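Local coordinates for single-stranded-DNA-specific exonuclease RecJ (Thermus thermophilus, PDB 2ZXO), which digests single-stranded DNA exonucleolytically in the 5' to 3' direction, using divalent metal ions, and has no detectable activity on single-stranded RNA, at residues Leu430-Pro435 and Val630-Leu635; Pro500-Val505 and Arg528-Leu533; Pro595-Arg600 and Ala649-Trp654. All coordinates share one frame; numbering follows the deposited sequence.

Overall arrangement
The three contacts follow a path from the sheet that carries the OB-domain strands into the C-terminal domain, all away from the metal-binding residues such as Asp-136 and His-160. Contacts 1 and 2 both reach the same mixed sheet, on strands 426-433 and 503-514; their centres lie 16 Å apart, and their nearest atoms stay about 5 Å from each other. Contact 1 ends on helix 624-639, which is followed in the chain by helix 643-655 of contact 3. Here the two contacts touch, Leu-634 CD2 packing 3.5 Å from Ala-649 CB; the centres of contacts 1 and 3 lie 17 Å apart. Contacts 2 and 3 are the most distant pair, their centres 28 Å apart.

Contact 1. Residues Leu430-Pro435 and Val630-Leu635; sequences LLDLLP and VHRRLL
Leu-433 and Arg-633 mark the closest backbone approach, their CA atoms 7.1 Å apart, where strand 430-433 and helix 630-635 cross almost at a right angle (91°) with their axes 9.1 Å apart. The motif is a salt-bridge network joining strand 426-433 of the mixed sheet to helix 624-639 of the C-terminal domain: one buried aspartate is shared by two consecutive arginines. Asp-432 holds CG anti to its own N (chi1 -179°), which swings the carboxylate over to the helix. Its two oxygens are divided between the partners. Asp-432 OD1 lies at the edge of the Arg-632 guanidinium, near its plane, 2.9 Å from NH1, while Asp-432 OD2 accepts a weak, bent hydrogen bond from Arg-633 NH1 at 2.7 Å. Both guanidinium planes are well tilted from that of the carboxylate. Arginine suits these places because its long chain can bend back: Arg-632 turns at chi3, Arg-633 at chi2 and chi3. The aliphatic part of Arg-632 runs alongside Leu-433 in the opposite direction, so the leucine packs on methylenes while the guanidinium beyond them reaches Asp-432. Pro-435 CA lies over one face of the Arg-632 guanidinium, toward its rim, 3.9 Å from NH2, an apolar neighbour for a group whose polar edge is engaged. On the sheet side, Asp-432 is tied by backbone bonding to Leu-463 of strand 461-466. Asp-432 OD2 has a further donor, the backbone N of Leu-433 at 2.6 Å, which approaches from above the carboxylate plane, 67° out of it.

Contact 2. Residues Pro500-Val505 and Arg528-Leu533; sequences PPEVEV and RKPEAL
Glu-504 and Arg-528 form an antiparallel hydrogen-bonded pair between strands 503-514 and 517-528 of the mixed sheet that includes the OB-domain strands, and their side chains run side by side on the same face. Two backbone bonds set the pair, Glu-504 N to Arg-528 O at 2.7 Å and Arg-528 N to Glu-504 O at 3.0 Å; Val-503 CA adds a CA-H...O contact to the same Arg-528 O. The tight part is the salt bridge between their side chains. Arg-528 presents its side edge, so that NE (3.0 Å) and NH2 (3.1 Å) both converge on Glu-504 OE2, which sits only 5° out of the guanidinium plane. A chain extended from CG to NE carries the arginine head level with the glutamate. Glu-531 N donates a weak third bond to Glu-504 OE2 at 3.3 Å, its CB resting over one guanidinium face, and Leu-533 CG lies 4.0 Å from OE1 of Glu-504. Trp-7 of strand 5-9 touches Glu-504 and makes a cation-pi contact with Arg-528.

Toward the other end, Pro-530 CD touches the backbone Glu-502 O closely (3.0 Å), but side chains meet loosely: Pro-500 CG stands 4.1 Å from Lys-529 CA. Both prolines are rigid, suiting chain that enters or leaves strands. Lys-529 is exposed, as fits its charge; the end of Glu-531 also leads away.

Glu-504 is buried, yet one of its oxygens draws two arginine N-H groups and a weak backbone donor. Such surroundings should favour the ionised carboxylate, making a compact charge pair whose carboxylate is buried.

Contact 3. Residues Pro595-Arg600 and Ala649-Trp654; sequences PVLGRR and ALLAYW
Pro-595 lies over one face of the Trp-654 indole, and this CH-pi contact is the heart of the arrangement. Pro-595 CA sits 3.4 Å from the centroid of the five-membered ring of Trp-654, only 11° off the ring normal, and Pro-595 CB reaches Trp-654 CD1 at 3.3 Å. Proline suits the place: its compact ring offers polarised C-H groups to the electron-rich indole, and its restricted backbone costs little to hold there. Beside it, Leu-597 comes in at the edge of the ring, its CD1 4.3 Å from Trp-654 NE1. Leu-597 CD1 also touches Leu-651 CD2 at 3.5 Å, an apolar contact near the surface between two branched side chains that cross at a slant. No hydrogen bond joins the two segments, so dispersion and shape carry the contact.

The indole is also held from behind. Leu-650, one helical turn earlier, places CD1 3.4 Å above the plane of Trp-654, so the indole has Pro-595 on one face and Leu-650 on the other, both offset toward its rim. With chi1 at -64°, Trp-654 CG stands beside the backbone N and anti to the carbonyl carbon, which turns the ring toward the loop, where Pro-592 also touches it.

Farther out, Leu-650 packs on Phe-540 and Leu-651 on Ile-537, while Tyr-653 faces helix 624-639 through Val-630 and Leu-634. The loop has its own ties: Arg-599 NH1 bonds to Pro-582 O, and Arg-600 makes a cation-pi contact with Tyr-542. Altogether a surface loop between strands 587-588 and 601-603 of a parallel sheet is packed against helix 643-655 in the alpha/beta C-terminal domain, by a proline-on-tryptophan CH-pi contact.

Contact 1. Residues Leu430-Pro435 and Val630-Leu635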
loop_
_atom_site.group_PDB
_atom_site.type_symbol
_atom_site.label_atom_id
_atom_site.label_comp_id
_atom_site.label_asym_id
_atom_site.label_seq_id
_atom_site.Cartn_x
_atom_site.Cartn_y
_atom_site.Cartn_z
ATOM N N LEU A 430 -5.625 6.886 -9.876
ATOM C CA LEU A 430 -5.166 6.643 -11.242
ATOM C C LEU A 430 -3.897 7.455 -11.572
ATOM O O LEU A 430 -3.860 8.656 -11.339
ATOM C CB LEU A 430 -6.272 7.020 -12.206
ATOM C CG LEU A 430 -7.477 6.110 -12.458
ATOM C CD1 LEU A 430 -7.154 4.698 -11.988
ATOM C CD2 LEU A 430 -8.724 6.659 -11.790
ATOM N N LEU A 431 -2.855 6.806 -12.094
ATOM C CA LEU A 431 -1.609 7.496 -12.459
ATOM C C LEU A 431 -1.816 8.322 -13.737
ATOM O O LEU A 431 -1.508 9.509 -13.813
ATOM C CB LEU A 431 -0.501 6.495 -12.761
ATOM C CG LEU A 431 0.927 6.701 -12.213
ATOM C CD1 LEU A 431 1.933 6.142 -13.228
ATOM C CD2 LEU A 431 1.203 8.166 -11.896
ATOM N N ASP A 432 -2.340 7.668 -14.750
ATOM C CA ASP A 432 -2.541 8.330 -16.004
ATOM C C ASP A 432 -3.307 7.406 -16.936
ATOM O O ASP A 432 -3.701 6.292 -16.570
ATOM C CB ASP A 432 -1.160 8.654 -16.594
ATOM C CG ASP A 432 -1.238 9.392 -17.921
ATOM O OD1 ASP A 432 -0.325 9.208 -18.754
ATOM O OD2 ASP A 432 -2.199 10.155 -18.126
ATOM N N LEU A 433 -3.547 7.894 -18.138
ATOM C CA LEU A 433 -4.199 7.104 -19.159
ATOM C C LEU A 433 -3.131 6.044 -19.502
ATOM O O LEU A 433 -1.947 6.308 -19.387
ATOM C CB LEU A 433 -4.423 7.984 -20.379
ATOM C CG LEU A 433 -5.787 8.434 -20.897
ATOM C CD1 LEU A 433 -6.764 8.734 -19.781
ATOM C CD2 LEU A 433 -5.540 9.664 -21.735
ATOM N N LEU A 434 -3.533 4.851 -19.902
ATOM C CA LEU A 434 -2.563 3.835 -20.303
ATOM C C LEU A 434 -2.011 4.235 -21.663
ATOM O O LEU A 434 -2.755 4.677 -22.527
ATOM C CB LEU A 434 -3.245 2.481 -20.462
ATOM C CG LEU A 434 -2.386 1.261 -20.792
ATOM C CD1 LEU A 434 -1.542 0.886 -19.595
ATOM C CD2 LEU A 434 -3.296 0.108 -21.172
ATOM N N PRO A 435 -0.699 4.073 -21.876
ATOM C CA PRO A 435 -0.064 4.419 -23.157
ATOM C C PRO A 435 -0.486 3.443 -24.261
ATOM O O PRO A 435 -1.114 2.420 -23.991
ATOM C CB PRO A 435 1.432 4.294 -22.859
ATOM C CG PRO A 435 1.524 4.458 -21.352
ATOM C CD PRO A 435 0.310 3.694 -20.868
ATOM N N VAL A 630 1.062 14.218 -22.851
ATOM C CA VAL A 630 0.238 15.403 -22.693
ATOM C C VAL A 630 -0.882 15.441 -23.735
ATOM O O VAL A 630 -2.048 15.682 -23.394
ATOM C CB VAL A 630 1.074 16.681 -22.775
ATOM C CG1 VAL A 630 0.175 17.872 -22.622
ATOM C CG2 VAL A 630 2.157 16.673 -21.689
ATOM N N HIS A 631 -0.543 15.164 -24.993
ATOM C CA HIS A 631 -1.546 15.168 -26.062
ATOM C C HIS A 631 -2.657 14.144 -25.862
ATOM O O HIS A 631 -3.823 14.426 -26.111
ATOM C CB HIS A 631 -0.882 14.941 -27.428
ATOM C CG HIS A 631 -0.023 16.083 -27.877
ATOM N ND1 HIS A 631 0.639 16.086 -29.084
ATOM C CD2 HIS A 631 0.285 17.257 -27.278
ATOM C CE1 HIS A 631 1.319 17.210 -29.210
ATOM N NE2 HIS A 631 1.122 17.939 -28.127
ATOM N N ARG A 632 -2.295 12.950 -25.435
ATOM C CA ARG A 632 -3.278 11.897 -25.194
ATOM C C ARG A 632 -4.252 12.401 -24.130
ATOM O O ARG A 632 -5.467 12.186 -24.233
ATOM C CB ARG A 632 -2.535 10.615 -24.727
ATOM C CG ARG A 632 -3.349 9.567 -23.919
ATOM C CD ARG A 632 -2.449 8.777 -22.914
ATOM N NE ARG A 632 -1.177 8.411 -23.534
ATOM C CZ ARG A 632 -0.002 8.356 -22.908
ATOM N NH1 ARG A 632 0.099 8.619 -21.612
ATOM N NH2 ARG A 632 1.102 8.119 -23.606
ATOM N N ARG A 633 -3.701 13.059 -23.109
ATOM C CA ARG A 633 -4.476 13.615 -22.001
ATOM C C ARG A 633 -5.480 14.653 -22.475
ATOM O O ARG A 633 -6.659 14.545 -22.151
ATOM C CB ARG A 633 -3.550 14.258 -20.973
ATOM C CG ARG A 633 -3.344 13.457 -19.701
ATOM C CD ARG A 633 -4.616 13.388 -18.897
ATOM N NE ARG A 633 -4.450 13.975 -17.562
ATOM C CZ ARG A 633 -3.658 13.500 -16.605
ATOM N NH1 ARG A 633 -2.922 12.410 -16.810
ATOM N NH2 ARG A 633 -3.635 14.113 -15.421
ATOM N N LEU A 634 -5.003 15.661 -23.213
ATOM C CA LEU A 634 -5.875 16.699 -23.767
ATOM C C LEU A 634 -7.068 16.094 -24.500
ATOM O O LEU A 634 -8.242 16.428 -24.214
ATOM C CB LEU A 634 -5.120 17.573 -24.747
ATOM C CG LEU A 634 -4.334 18.770 -24.233
ATOM C CD1 LEU A 634 -3.783 19.527 -25.411
ATOM C CD2 LEU A 634 -5.227 19.677 -23.400
ATOM N N LEU A 635 -6.781 15.194 -25.438
ATOM C CA LEU A 635 -7.862 14.567 -26.188
ATOM C C LEU A 635 -8.828 13.876 -25.258
ATOM O O LEU A 635 -10.036 13.922 -25.455
ATOM C CB LEU A 635 -7.327 13.527 -27.172
ATOM C CG LEU A 635 -7.022 14.002 -28.582
ATOM C CD1 LEU A 635 -8.299 14.567 -29.259
ATOM C CD2 LEU A 635 -5.949 15.062 -28.477
#

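Contact 2. Residues Pro500-Val505 and Arg528-Leu533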
loop_
_atom_site.group_PDB
_atom_site.type_symbol
_atom_site.label_atom_id
_atom_site.label_comp_id
_atom_site.label_asym_id
_atom_site.label_seq_id
_atom_site.Cartn_x
_atom_site.Cartn_y
_atom_site.Cartn_z
ATOM N N PRO A 500 -21.045 -2.804 -20.387
ATOM C CA PRO A 500 -21.876 -1.756 -20.982
ATOM C C PRO A 500 -21.264 -1.340 -22.315
ATOM O O PRO A 500 -20.130 -1.700 -22.629
ATOM C CB PRO A 500 -21.852 -0.643 -19.926
ATOM C CG PRO A 500 -20.576 -0.909 -19.137
ATOM C CD PRO A 500 -20.546 -2.416 -19.056
ATOM N N PRO A 501 -22.013 -0.593 -23.133
ATOM C CA PRO A 501 -21.443 -0.179 -24.421
ATOM C C PRO A 501 -20.047 0.440 -24.289
ATOM O O PRO A 501 -19.197 0.280 -25.159
ATOM C CB PRO A 501 -22.474 0.828 -24.937
ATOM C CG PRO A 501 -23.125 1.354 -23.653
ATOM C CD PRO A 501 -23.298 0.081 -22.878
ATOM N N GLU A 502 -19.826 1.145 -23.188
ATOM C CA GLU A 502 -18.558 1.824 -22.930
ATOM C C GLU A 502 -18.083 1.567 -21.495
ATOM O O GLU A 502 -18.880 1.630 -20.558
ATOM C CB GLU A 502 -18.757 3.320 -23.125
ATOM C CG GLU A 502 -17.847 3.965 -24.129
ATOM C CD GLU A 502 -18.169 5.439 -24.286
ATOM O OE1 GLU A 502 -17.412 6.168 -24.969
ATOM O OE2 GLU A 502 -19.198 5.863 -23.708
ATOM N N VAL A 503 -16.797 1.287 -21.304
ATOM C CA VAL A 503 -16.306 1.046 -19.943
ATOM C C VAL A 503 -15.087 1.844 -19.524
ATOM O O VAL A 503 -14.342 2.378 -20.331
ATOM C CB VAL A 503 -15.978 -0.457 -19.689
ATOM C CG1 VAL A 503 -17.236 -1.231 -19.481
ATOM C CG2 VAL A 503 -15.212 -1.036 -20.843
ATOM N N GLU A 504 -14.897 1.918 -18.226
ATOM C CA GLU A 504 -13.750 2.608 -17.669
ATOM C C GLU A 504 -13.090 1.561 -16.776
ATOM O O GLU A 504 -13.778 0.853 -16.028
ATOM C CB GLU A 504 -14.204 3.799 -16.828
ATOM C CG GLU A 504 -13.773 5.138 -17.371
ATOM C CD GLU A 504 -14.412 6.308 -16.639
ATOM O OE1 GLU A 504 -14.340 7.428 -17.192
ATOM O OE2 GLU A 504 -14.979 6.118 -15.529
ATOM N N VAL A 505 -11.770 1.455 -16.872
ATOM C CA VAL A 505 -11.025 0.497 -16.070
ATOM C C VAL A 505 -9.829 1.090 -15.340
ATOM O O VAL A 505 -9.121 1.960 -15.869
ATOM C CB VAL A 505 -10.493 -0.659 -16.935
ATOM C CG1 VAL A 505 -9.743 -1.638 -16.052
ATOM C CG2 VAL A 505 -11.645 -1.350 -17.672
ATOM N N ARG A 528 -16.153 -0.301 -14.605
ATOM C CA ARG A 528 -17.452 0.356 -14.524
ATOM C C ARG A 528 -17.843 1.167 -15.750
ATOM O O ARG A 528 -17.010 1.480 -16.614
ATOM C CB ARG A 528 -17.429 1.339 -13.359
ATOM C CG ARG A 528 -16.659 2.628 -13.725
ATOM C CD ARG A 528 -16.351 3.506 -12.534
ATOM N NE ARG A 528 -15.896 4.833 -12.941
ATOM C CZ ARG A 528 -15.662 5.841 -12.095
ATOM N NH1 ARG A 528 -15.835 5.667 -10.793
ATOM N NH2 ARG A 528 -15.273 7.027 -12.544
ATOM N N LYS A 529 -19.124 1.537 -15.776
ATOM C CA LYS A 529 -19.702 2.384 -16.819
ATOM C C LYS A 529 -19.085 3.738 -16.517
ATOM O O LYS A 529 -18.940 4.113 -15.360
ATOM C CB LYS A 529 -21.233 2.451 -16.668
ATOM C CG LYS A 529 -21.956 3.545 -17.493
ATOM C CD LYS A 529 -23.476 3.334 -17.480
ATOM C CE LYS A 529 -24.219 4.221 -18.494
ATOM N NZ LYS A 529 -24.469 5.621 -18.015
ATOM N N PRO A 530 -18.711 4.489 -17.550
ATOM C CA PRO A 530 -18.098 5.794 -17.312
ATOM C C PRO A 530 -18.830 6.653 -16.307
ATOM O O PRO A 530 -20.059 6.696 -16.263
ATOM C CB PRO A 530 -18.068 6.414 -18.697
ATOM C CG PRO A 530 -17.876 5.222 -19.581
ATOM C CD PRO A 530 -18.853 4.228 -18.988
ATOM N N GLU A 531 -18.057 7.331 -15.479
ATOM C CA GLU A 531 -18.613 8.211 -14.475
ATOM C C GLU A 531 -17.698 9.386 -14.353
ATOM O O GLU A 531 -16.591 9.405 -14.917
ATOM C CB GLU A 531 -18.668 7.546 -13.112
ATOM C CG GLU A 531 -19.628 6.384 -12.995
ATOM C CD GLU A 531 -19.862 6.017 -11.541
ATOM O OE1 GLU A 531 -19.787 4.810 -11.200
ATOM O OE2 GLU A 531 -20.117 6.949 -10.746
ATOM N N ALA A 532 -18.155 10.362 -13.586
ATOM C CA ALA A 532 -17.363 11.546 -13.359
ATOM C C ALA A 532 -16.052 11.114 -12.676
ATOM O O ALA A 532 -16.046 10.255 -11.782
ATOM C CB ALA A 532 -18.140 12.530 -12.493
ATOM N N LEU A 533 -14.950 11.705 -13.135
ATOM C CA LEU A 533 -13.615 11.433 -12.622
ATOM C C LEU A 533 -13.165 12.595 -11.764
ATOM O O LEU A 533 -13.422 13.732 -12.101
ATOM C CB LEU A 533 -12.634 11.275 -13.788
ATOM C CG LEU A 533 -12.731 10.080 -14.740
ATOM C CD1 LEU A 533 -11.930 10.355 -16.014
ATOM C CD2 LEU A 533 -12.211 8.830 -14.028
#

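Contact 3. Residues Pro595-Arg600 and Ala649-Trp654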
loop_
_atom_site.group_PDB
_atom_site.type_symbol
_atom_site.label_atom_id
_atom_site.label_comp_id
_atom_site.label_asym_id
_atom_site.label_seq_id
_atom_site.Cartn_x
_atom_site.Cartn_y
_atom_site.Cartn_z
ATOM N N PRO A 595 0.287 30.521 -23.266
ATOM C CA PRO A 595 -0.777 30.598 -22.260
ATOM C C PRO A 595 -1.618 31.870 -22.284
ATOM O O PRO A 595 -1.157 32.956 -22.655
ATOM C CB PRO A 595 -0.037 30.405 -20.920
ATOM C CG PRO A 595 1.383 30.756 -21.234
ATOM C CD PRO A 595 1.590 30.236 -22.643
ATOM N N VAL A 596 -2.880 31.707 -21.909
ATOM C CA VAL A 596 -3.817 32.808 -21.844
ATOM C C VAL A 596 -4.672 32.471 -20.639
ATOM O O VAL A 596 -5.673 31.786 -20.772
ATOM C CB VAL A 596 -4.680 32.852 -23.105
ATOM C CG1 VAL A 596 -5.659 34.001 -23.024
ATOM C CG2 VAL A 596 -3.799 32.988 -24.324
ATOM N N LEU A 597 -4.245 32.915 -19.460
ATOM C CA LEU A 597 -4.975 32.633 -18.232
ATOM C C LEU A 597 -5.823 33.835 -17.848
ATOM O O LEU A 597 -5.722 34.885 -18.470
ATOM C CB LEU A 597 -4.006 32.278 -17.088
ATOM C CG LEU A 597 -2.988 31.111 -17.180
ATOM C CD1 LEU A 597 -3.604 29.924 -17.937
ATOM C CD2 LEU A 597 -1.716 31.570 -17.884
ATOM N N GLY A 598 -6.647 33.692 -16.815
ATOM C CA GLY A 598 -7.518 34.793 -16.423
ATOM C C GLY A 598 -8.611 34.854 -17.485
ATOM O O GLY A 598 -9.297 35.857 -17.698
ATOM N N ARG A 599 -8.767 33.708 -18.136
ATOM C CA ARG A 599 -9.707 33.527 -19.221
ATOM C C ARG A 599 -10.693 32.359 -19.068
ATOM O O ARG A 599 -10.390 31.285 -19.565
ATOM C CB ARG A 599 -8.895 33.315 -20.507
ATOM C CG ARG A 599 -8.293 34.584 -21.087
ATOM C CD ARG A 599 -9.177 35.101 -22.198
ATOM N NE ARG A 599 -10.512 35.415 -21.704
ATOM C CZ ARG A 599 -11.583 35.556 -22.478
ATOM N NH1 ARG A 599 -11.473 35.414 -23.792
ATOM N NH2 ARG A 599 -12.765 35.821 -21.929
ATOM N N ARG A 600 -11.838 32.534 -18.401
ATOM C CA ARG A 600 -12.811 31.428 -18.298
ATOM C C ARG A 600 -13.408 31.303 -19.718
ATOM O O ARG A 600 -14.271 32.078 -20.116
ATOM C CB ARG A 600 -13.905 31.744 -17.261
ATOM C CG ARG A 600 -14.832 30.568 -16.832
ATOM C CD ARG A 600 -15.873 30.211 -17.910
ATOM N NE ARG A 600 -16.932 29.269 -17.480
ATOM C CZ ARG A 600 -17.693 28.568 -18.330
ATOM N NH1 ARG A 600 -18.629 27.730 -17.880
ATOM N NH2 ARG A 600 -17.510 28.702 -19.641
ATOM N N ALA A 649 -4.222 19.804 -18.361
ATOM C CA ALA A 649 -3.538 19.274 -19.524
ATOM C C ALA A 649 -3.153 20.412 -20.459
ATOM O O ALA A 649 -2.146 20.312 -21.166
ATOM C CB ALA A 649 -4.430 18.277 -20.254
ATOM N N LEU A 650 -3.942 21.487 -20.462
ATOM C CA LEU A 650 -3.635 22.614 -21.317
ATOM C C LEU A 650 -2.441 23.388 -20.761
ATOM O O LEU A 650 -1.609 23.865 -21.521
ATOM C CB LEU A 650 -4.864 23.526 -21.482
ATOM C CG LEU A 650 -4.743 24.785 -22.364
ATOM C CD1 LEU A 650 -4.078 24.450 -23.723
ATOM C CD2 LEU A 650 -6.127 25.389 -22.593
ATOM N N LEU A 651 -2.328 23.516 -19.446
ATOM C CA LEU A 651 -1.170 24.233 -18.921
ATOM C C LEU A 651 0.095 23.440 -19.300
ATOM O O LEU A 651 1.073 24.021 -19.801
ATOM C CB LEU A 651 -1.237 24.431 -17.387
ATOM C CG LEU A 651 -2.360 25.337 -16.834
ATOM C CD1 LEU A 651 -2.336 25.348 -15.297
ATOM C CD2 LEU A 651 -2.218 26.780 -17.386
ATOM N N ALA A 652 0.063 22.116 -19.106
ATOM C CA ALA A 652 1.237 21.302 -19.413
ATOM C C ALA A 652 1.549 21.381 -20.903
ATOM O O ALA A 652 2.702 21.328 -21.300
ATOM C CB ALA A 652 1.023 19.841 -18.964
ATOM N N TYR A 653 0.516 21.513 -21.725
ATOM C CA TYR A 653 0.704 21.648 -23.172
ATOM C C TYR A 653 1.462 22.963 -23.518
ATOM O O TYR A 653 2.331 22.972 -24.384
ATOM C CB TYR A 653 -0.660 21.639 -23.849
ATOM C CG TYR A 653 -0.639 21.934 -25.324
ATOM C CD1 TYR A 653 -0.516 20.915 -26.257
ATOM C CD2 TYR A 653 -0.805 23.234 -25.790
ATOM C CE1 TYR A 653 -0.574 21.184 -27.617
ATOM C CE2 TYR A 653 -0.859 23.502 -27.126
ATOM C CZ TYR A 653 -0.750 22.481 -28.037
ATOM O OH TYR A 653 -0.841 22.762 -29.381
ATOM N N TRP A 654 1.111 24.065 -22.847
ATOM C CA TRP A 654 1.760 25.362 -23.064
ATOM C C TRP A 654 3.275 25.187 -22.809
ATOM O O TRP A 654 4.118 25.546 -23.631
ATOM C CB TRP A 654 1.262 26.426 -22.058
ATOM C CG TRP A 654 -0.211 26.872 -22.069
ATOM C CD1 TRP A 654 -0.965 27.278 -20.967
ATOM C CD2 TRP A 654 -1.047 27.055 -23.200
ATOM N NE1 TRP A 654 -2.213 27.705 -21.364
ATOM C CE2 TRP A 654 -2.293 27.580 -22.726
ATOM C CE3 TRP A 654 -0.878 26.829 -24.565
ATOM C CZ2 TRP A 654 -3.348 27.875 -23.576
ATOM C CZ3 TRP A 654 -1.915 27.112 -25.399
ATOM C CH2 TRP A 654 -3.148 27.635 -24.905
#